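Shikimate dehydrogenase (NADP(+)) (Listeria monocytogenes, PDB 3TNL) catalyses the reversible NADPH-linked reduction of 3-dehydroshikimate to shikimate, a step in the chorismate pathway that leads to the aromatic amino acids. Local coordinates at residues A250-P255 with I274-C280; E58-L63 with E304-I310. One frame throughout, in Å; residues are numbered along the deposited sequence.

Interaction 1: A250-P255 with I274-C280; sequences ADMLRP and IAEEQGC
Leu253 and the last turn of helix 270-277 form the apolar part of this contact. Leu253 reaches the helix with one methyl branch. Its CD1 lies 3.7 Å from Ala275 CA, against the backbone as well as the side chain. The same CD1 meets Ile274 CG2 at 4.1 Å. The chi1 of Leu253, -49°, sets CG beside its own backbone N and directs the branch onto the helix. Leu253 CB serves a second neighbour, Cys280 SG, at 3.8 Å. Ala250 adds its methyl at the other end, with CB 3.9 Å from Ile274 CG2. Leu247 touches both Leu253 and Ile274, and Val259 of strand 258-261 lies against Ala275 and Cys280.

Gln278 supplies a polar side chain to the packing. Its chain bends at chi2 (-56°) and folds across Ala250. The amide NE2 comes to 3.5 Å from Ala250 CB, a van der Waals contact.

Near Pro255 the contact is with carbonyl groups. The ring of Pro255 touches the helix terminus, with CG 3.7 Å from Gln278 O. Pro255 O and Gly279 O are both acceptors and lie 3.2 Å apart without a bond between them. The guanidinium of Arg254 turns elsewhere and bonds the carbonyls of Ile224 and Ser227.

The helix ends in a Schellman motif. Gly279 has positive phi (88°), and Cys280 N and Gly279 N bond back to Ala275 O and Glu276 O. Ala250 of the 3-10 turn and residues 253-255 after it pack on this end. The contact is plain structural packing. It joins the loop leading into strand 258-261 to helix 270-277, the helix of the beta-alpha-beta crossover from strand 258-261 to strand 281-283, in the Rossmann-type nucleotide-binding domain.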
loop_
_atom_site.group_PDB
_atom_site.type_symbol
_atom_site.label_atom_id
_atom_site.label_comp_id
_atom_site.label_asym_id
_atom_site.label_seq_id
_atom_site.Cartn_x
_atom_site.Cartn_y
_atom_site.Cartn_z
ATOM N N ALA B 250 31.422 -38.130 -0.917
ATOM C CA ALA B 250 31.035 -38.132 0.485
ATOM C C ALA B 250 32.259 -38.068 1.400
ATOM O O ALA B 250 32.186 -37.473 2.495
ATOM C CB ALA B 250 30.141 -39.365 0.829
ATOM N N ASP B 251 33.382 -38.643 0.952
ATOM C CA ASP B 251 34.602 -38.685 1.773
ATOM C C ASP B 251 35.315 -37.335 1.872
ATOM O O ASP B 251 36.356 -37.219 2.553
ATOM C CB ASP B 251 35.561 -39.784 1.306
ATOM C CG ASP B 251 36.166 -39.505 -0.052
ATOM O OD1 ASP B 251 36.867 -40.410 -0.576
ATOM O OD2 ASP B 251 36.027 -38.409 -0.619
ATOM N N MET B 252 34.745 -36.305 1.256
ATOM C CA MET B 252 35.239 -34.926 1.432
ATOM C C MET B 252 34.665 -34.346 2.739
ATOM O O MET B 252 35.157 -33.332 3.250
ATOM C CB MET B 252 34.898 -33.990 0.258
ATOM C CG MET B 252 35.591 -34.371 -0.965
ATOM S SD MET B 252 35.146 -33.266 -2.286
ATOM C CE MET B 252 36.245 -33.886 -3.595
ATOM N N LEU B 253 33.641 -34.998 3.302
ATOM C CA LEU B 253 32.995 -34.544 4.528
ATOM C C LEU B 253 33.567 -35.322 5.722
ATOM O O LEU B 253 34.254 -36.330 5.547
ATOM C CB LEU B 253 31.482 -34.740 4.413
ATOM C CG LEU B 253 30.793 -34.228 3.155
ATOM C CD1 LEU B 253 29.257 -34.392 3.263
ATOM C CD2 LEU B 253 31.103 -32.791 2.932
ATOM N N ARG B 254 33.305 -34.832 6.933
ATOM C CA ARG B 254 33.731 -35.466 8.178
ATOM C C ARG B 254 32.719 -35.099 9.237
ATOM O O ARG B 254 32.029 -34.090 9.108
ATOM C CB ARG B 254 35.130 -35.042 8.594
ATOM C CG ARG B 254 35.246 -33.533 8.932
ATOM C CD ARG B 254 36.672 -33.091 9.120
ATOM N NE ARG B 254 36.718 -31.716 9.607
ATOM C CZ ARG B 254 36.545 -30.635 8.846
ATOM N NH1 ARG B 254 36.264 -30.754 7.558
ATOM N NH2 ARG B 254 36.599 -29.447 9.431
ATOM N N PRO B 255 32.653 -35.877 10.331
ATOM C CA PRO B 255 31.602 -35.646 11.307
ATOM C C PRO B 255 31.608 -34.293 12.024
ATOM O O PRO B 255 30.554 -33.819 12.425
ATOM C CB PRO B 255 31.789 -36.799 12.288
ATOM C CG PRO B 255 32.419 -37.845 11.536
ATOM C CD PRO B 255 33.339 -37.153 10.573
ATOM N N ILE B 274 23.444 -36.312 2.217
ATOM C CA ILE B 274 24.775 -36.882 2.207
ATOM C C ILE B 274 25.511 -36.456 3.461
ATOM O O ILE B 274 26.185 -37.264 4.108
ATOM C CB ILE B 274 25.566 -36.486 0.942
ATOM C CG1 ILE B 274 24.885 -37.060 -0.297
ATOM C CG2 ILE B 274 26.983 -37.028 1.058
ATOM C CD1 ILE B 274 25.380 -36.421 -1.629
ATOM N N ALA B 275 25.372 -35.182 3.842
ATOM C CA ALA B 275 26.005 -34.699 5.062
ATOM C C ALA B 275 25.528 -35.464 6.273
ATOM O O ALA B 275 26.327 -35.875 7.113
ATOM C CB ALA B 275 25.747 -33.214 5.233
ATOM N N GLU B 276 24.226 -35.673 6.374
ATOM C CA GLU B 276 23.700 -36.459 7.492
ATOM C C GLU B 276 24.306 -37.881 7.479
ATOM O O GLU B 276 24.660 -38.453 8.533
ATOM C CB GLU B 276 22.179 -36.504 7.468
ATOM C CG GLU B 276 21.496 -35.193 7.701
ATOM C CD GLU B 276 19.982 -35.354 7.891
ATOM O OE1 GLU B 276 19.475 -36.491 7.863
ATOM O OE2 GLU B 276 19.296 -34.337 8.060
ATOM N N GLU B 277 24.382 -38.477 6.290
ATOM C CA GLU B 277 24.947 -39.838 6.134
ATOM C C GLU B 277 26.401 -39.906 6.600
ATOM O O GLU B 277 26.902 -40.962 6.954
ATOM C CB GLU B 277 24.832 -40.335 4.682
ATOM C CG GLU B 277 23.406 -40.538 4.180
ATOM C CD GLU B 277 23.322 -40.718 2.649
ATOM O OE1 GLU B 277 22.208 -40.684 2.086
ATOM O OE2 GLU B 277 24.379 -40.859 1.995
ATOM N N GLN B 278 27.117 -38.791 6.474
ATOM C CA GLN B 278 28.508 -38.741 6.927
ATOM C C GLN B 278 28.682 -38.292 8.369
ATOM O O GLN B 278 29.829 -38.220 8.857
ATOM C CB GLN B 278 29.330 -37.870 5.989
ATOM C CG GLN B 278 29.308 -38.428 4.556
ATOM C CD GLN B 278 29.797 -39.882 4.472
ATOM O OE1 GLN B 278 30.876 -40.204 4.943
ATOM N NE2 GLN B 278 28.994 -40.735 3.881
ATOM N N GLY B 279 27.576 -38.024 9.066
ATOM C CA GLY B 279 27.629 -37.620 10.470
ATOM C C GLY B 279 27.782 -36.141 10.731
ATOM O O GLY B 279 28.037 -35.711 11.856
ATOM N N CYS B 280 27.706 -35.325 9.700
ATOM C CA CYS B 280 27.865 -33.920 9.898
ATOM C C CYS B 280 26.695 -33.223 10.550
ATOM O O CYS B 280 25.585 -33.749 10.567
ATOM C CB CYS B 280 27.980 -33.231 8.521
ATOM S SG CYS B 280 29.203 -33.889 7.366
#

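Interaction 2: E58-L63 with E304-I310; sequences EAFAKL and EMPVDYI
Water 1 is held by three groups at the junction of Glu58 and Tyr309. It accepts from Tyr309 OH at 2.6 Å. It donates to Glu58 OE2, also at 2.6 Å, and to the carbonyl Glu58 O at 2.8 Å. The contact is helix-to-helix packing: helix 52-63 of the substrate-binding domain meets the N-terminal end of helix 307-313, near the C-terminus. The water lies in the plane of the Tyr309 ring, at its edge, and links the phenol to both the carboxylate and the main chain of Glu58. The other carboxylate oxygen, OE1, bonds the amides of Thr30 and Glu31 of the second subunit, so Glu58 also serves the dimer interface.

Apolar contacts lie beside the water. Ile310 CD1 presses on the helix at Ala59 N (3.6 Å) and Glu58 CB. Leu63 CD1 reaches Glu304 O and the ring of Pro306, the N-cap residue. Phe297 of helix 286-301 backs Ala59, Leu63 and Met305.

Lys62 lies across the Tyr309 ring. Its chain turns at chi2 (60°) and passes over one face. The CH-pi contact places Lys62 CD 3.8 Å from the Tyr309 ring centroid, 16° off the ring normal.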
loop_
_atom_site.group_PDB
_atom_site.type_symbol
_atom_site.label_atom_id
_atom_site.label_comp_id
_atom_site.label_asym_id
_atom_site.label_seq_id
_atom_site.Cartn_x
_atom_site.Cartn_y
_atom_site.Cartn_z
ATOM N N GLU B 58 1.584 -11.420 9.731
ATOM C CA GLU B 58 1.351 -12.224 10.952
ATOM C C GLU B 58 2.101 -11.587 12.120
ATOM O O GLU B 58 1.567 -11.523 13.233
ATOM C CB GLU B 58 1.757 -13.681 10.746
ATOM C CG GLU B 58 0.820 -14.439 9.810
ATOM C CD GLU B 58 -0.515 -14.810 10.420
ATOM O OE1 GLU B 58 -1.433 -15.113 9.640
ATOM O OE2 GLU B 58 -0.636 -14.834 11.663
ATOM N N ALA B 59 3.325 -11.087 11.884
ATOM C CA ALA B 59 4.098 -10.434 12.932
ATOM C C ALA B 59 3.420 -9.134 13.375
ATOM O O ALA B 59 3.272 -8.868 14.579
ATOM C CB ALA B 59 5.581 -10.158 12.448
ATOM N N PHE B 60 2.987 -8.317 12.412
ATOM C CA PHE B 60 2.329 -7.071 12.772
ATOM C C PHE B 60 1.082 -7.346 13.616
ATOM O O PHE B 60 0.863 -6.686 14.641
ATOM C CB PHE B 60 1.885 -6.268 11.555
ATOM C CG PHE B 60 2.982 -5.805 10.662
ATOM C CD1 PHE B 60 4.145 -5.275 11.158
ATOM C CD2 PHE B 60 2.793 -5.826 9.287
ATOM C CE1 PHE B 60 5.119 -4.789 10.313
ATOM C CE2 PHE B 60 3.768 -5.312 8.415
ATOM C CZ PHE B 60 4.961 -4.845 8.932
ATOM N N ALA B 61 0.261 -8.288 13.169
ATOM C CA ALA B 61 -0.983 -8.635 13.869
ATOM C C ALA B 61 -0.728 -9.172 15.273
ATOM O O ALA B 61 -1.417 -8.770 16.217
ATOM C CB ALA B 61 -1.817 -9.612 13.045
ATOM N N LYS B 62 0.268 -10.043 15.411
ATOM C CA LYS B 62 0.644 -10.602 16.711
ATOM C C LYS B 62 1.046 -9.500 17.685
ATOM O O LYS B 62 0.619 -9.511 18.857
ATOM C CB LYS B 62 1.817 -11.582 16.540
ATOM C CG LYS B 62 2.303 -12.249 17.835
ATOM C CD LYS B 62 1.207 -13.046 18.491
ATOM C CE LYS B 62 1.754 -13.861 19.670
ATOM N NZ LYS B 62 0.655 -14.594 20.362
ATOM N N LEU B 63 1.855 -8.548 17.227
ATOM C CA LEU B 63 2.351 -7.467 18.085
ATOM C C LEU B 63 1.386 -6.278 18.176
ATOM O O LEU B 63 1.647 -5.333 18.915
ATOM C CB LEU B 63 3.718 -6.959 17.607
ATOM C CG LEU B 63 4.903 -7.936 17.642
ATOM C CD1 LEU B 63 6.194 -7.197 17.393
ATOM C CD2 LEU B 63 4.973 -8.651 18.951
ATOM N N GLU B 304 11.081 -5.906 18.153
ATOM C CA GLU B 304 11.628 -7.211 17.840
ATOM C C GLU B 304 10.558 -8.137 17.276
ATOM O O GLU B 304 9.499 -8.294 17.880
ATOM C CB GLU B 304 12.179 -7.814 19.147
ATOM C CG GLU B 304 12.867 -9.145 18.999
ATOM C CD GLU B 304 13.539 -9.606 20.286
ATOM O OE1 GLU B 304 13.300 -9.006 21.360
ATOM O OE2 GLU B 304 14.305 -10.586 20.211
ATOM N N MET B 305 10.839 -8.784 16.138
ATOM C CA MET B 305 9.910 -9.772 15.551
ATOM C C MET B 305 9.902 -11.040 16.380
ATOM O O MET B 305 10.954 -11.478 16.787
ATOM C CB MET B 305 10.337 -10.160 14.110
ATOM C CG MET B 305 9.574 -11.387 13.529
ATOM S SD MET B 305 10.101 -11.986 11.875
ATOM C CE MET B 305 9.622 -10.632 11.069
ATOM N N PRO B 306 8.715 -11.641 16.598
ATOM C CA PRO B 306 8.617 -12.914 17.364
ATOM C C PRO B 306 8.889 -14.096 16.415
ATOM O O PRO B 306 7.954 -14.696 15.882
ATOM C CB PRO B 306 7.175 -12.899 17.857
ATOM C CG PRO B 306 6.441 -12.119 16.828
ATOM C CD PRO B 306 7.383 -11.081 16.305
ATOM N N VAL B 307 10.177 -14.414 16.217
ATOM C CA VAL B 307 10.603 -15.396 15.223
ATOM C C VAL B 307 10.063 -16.813 15.433
ATOM O O VAL B 307 9.657 -17.483 14.477
ATOM C CB VAL B 307 12.174 -15.404 15.063
ATOM C CG1 VAL B 307 12.619 -16.618 14.232
ATOM C CG2 VAL B 307 12.677 -14.087 14.441
ATOM N N ASP B 308 10.069 -17.270 16.679
ATOM C CA ASP B 308 9.561 -18.596 16.997
ATOM C C ASP B 308 8.074 -18.688 16.650
ATOM O O ASP B 308 7.610 -19.697 16.109
ATOM C CB ASP B 308 9.781 -18.901 18.474
ATOM C CG ASP B 308 11.258 -18.910 18.860
ATOM O OD1 ASP B 308 12.118 -18.997 17.959
ATOM O OD2 ASP B 308 11.559 -18.843 20.072
ATOM N N TYR B 309 7.336 -17.620 16.949
ATOM C CA TYR B 309 5.907 -17.560 16.648
ATOM C C TYR B 309 5.713 -17.657 15.136
ATOM O O TYR B 309 4.896 -18.440 14.671
ATOM C CB TYR B 309 5.269 -16.292 17.230
ATOM C CG TYR B 309 3.848 -16.046 16.766
ATOM C CD1 TYR B 309 3.585 -15.204 15.670
ATOM C CD2 TYR B 309 2.771 -16.657 17.400
ATOM C CE1 TYR B 309 2.288 -14.975 15.230
ATOM C CE2 TYR B 309 1.462 -16.436 16.967
ATOM C CZ TYR B 309 1.233 -15.601 15.878
ATOM O OH TYR B 309 -0.049 -15.378 15.452
ATOM N N ILE B 310 6.483 -16.875 14.367
ATOM C CA ILE B 310 6.383 -16.910 12.914
ATOM C C ILE B 310 6.755 -18.292 12.344
ATOM O O ILE B 310 6.081 -18.810 11.447
ATOM C CB ILE B 310 7.250 -15.774 12.267
ATOM C CG1 ILE B 310 6.707 -14.400 12.686
ATOM C CG2 ILE B 310 7.302 -15.894 10.734
ATOM C CD1 ILE B 310 5.199 -14.154 12.345
HETATM O O HOH W 1 -0.419 -13.412 13.865
#

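Overall arrangement
The two contacts lie far apart, with centres 36 Å from each other and nearest atoms about 20 Å apart. They do not touch. Both segments of interaction 1 fall between the two segments of interaction 2 in the sequence. Interaction 1 lies beside the parallel sheet of the nucleotide-binding domain, next to strands 258-261 and 281-283, the latter at the sheet's edge. Interaction 2 joins helix 52-63, beside the mixed sheet of the substrate-binding domain, to helix 307-313 at the chain's end. The C-terminal chain thus leaves the nucleotide domain through helix 286-301 and packs back on the first domain. Interaction 1 is internal to one domain, whereas interaction 2 ties distant parts of the sequence together close to the subunit interface.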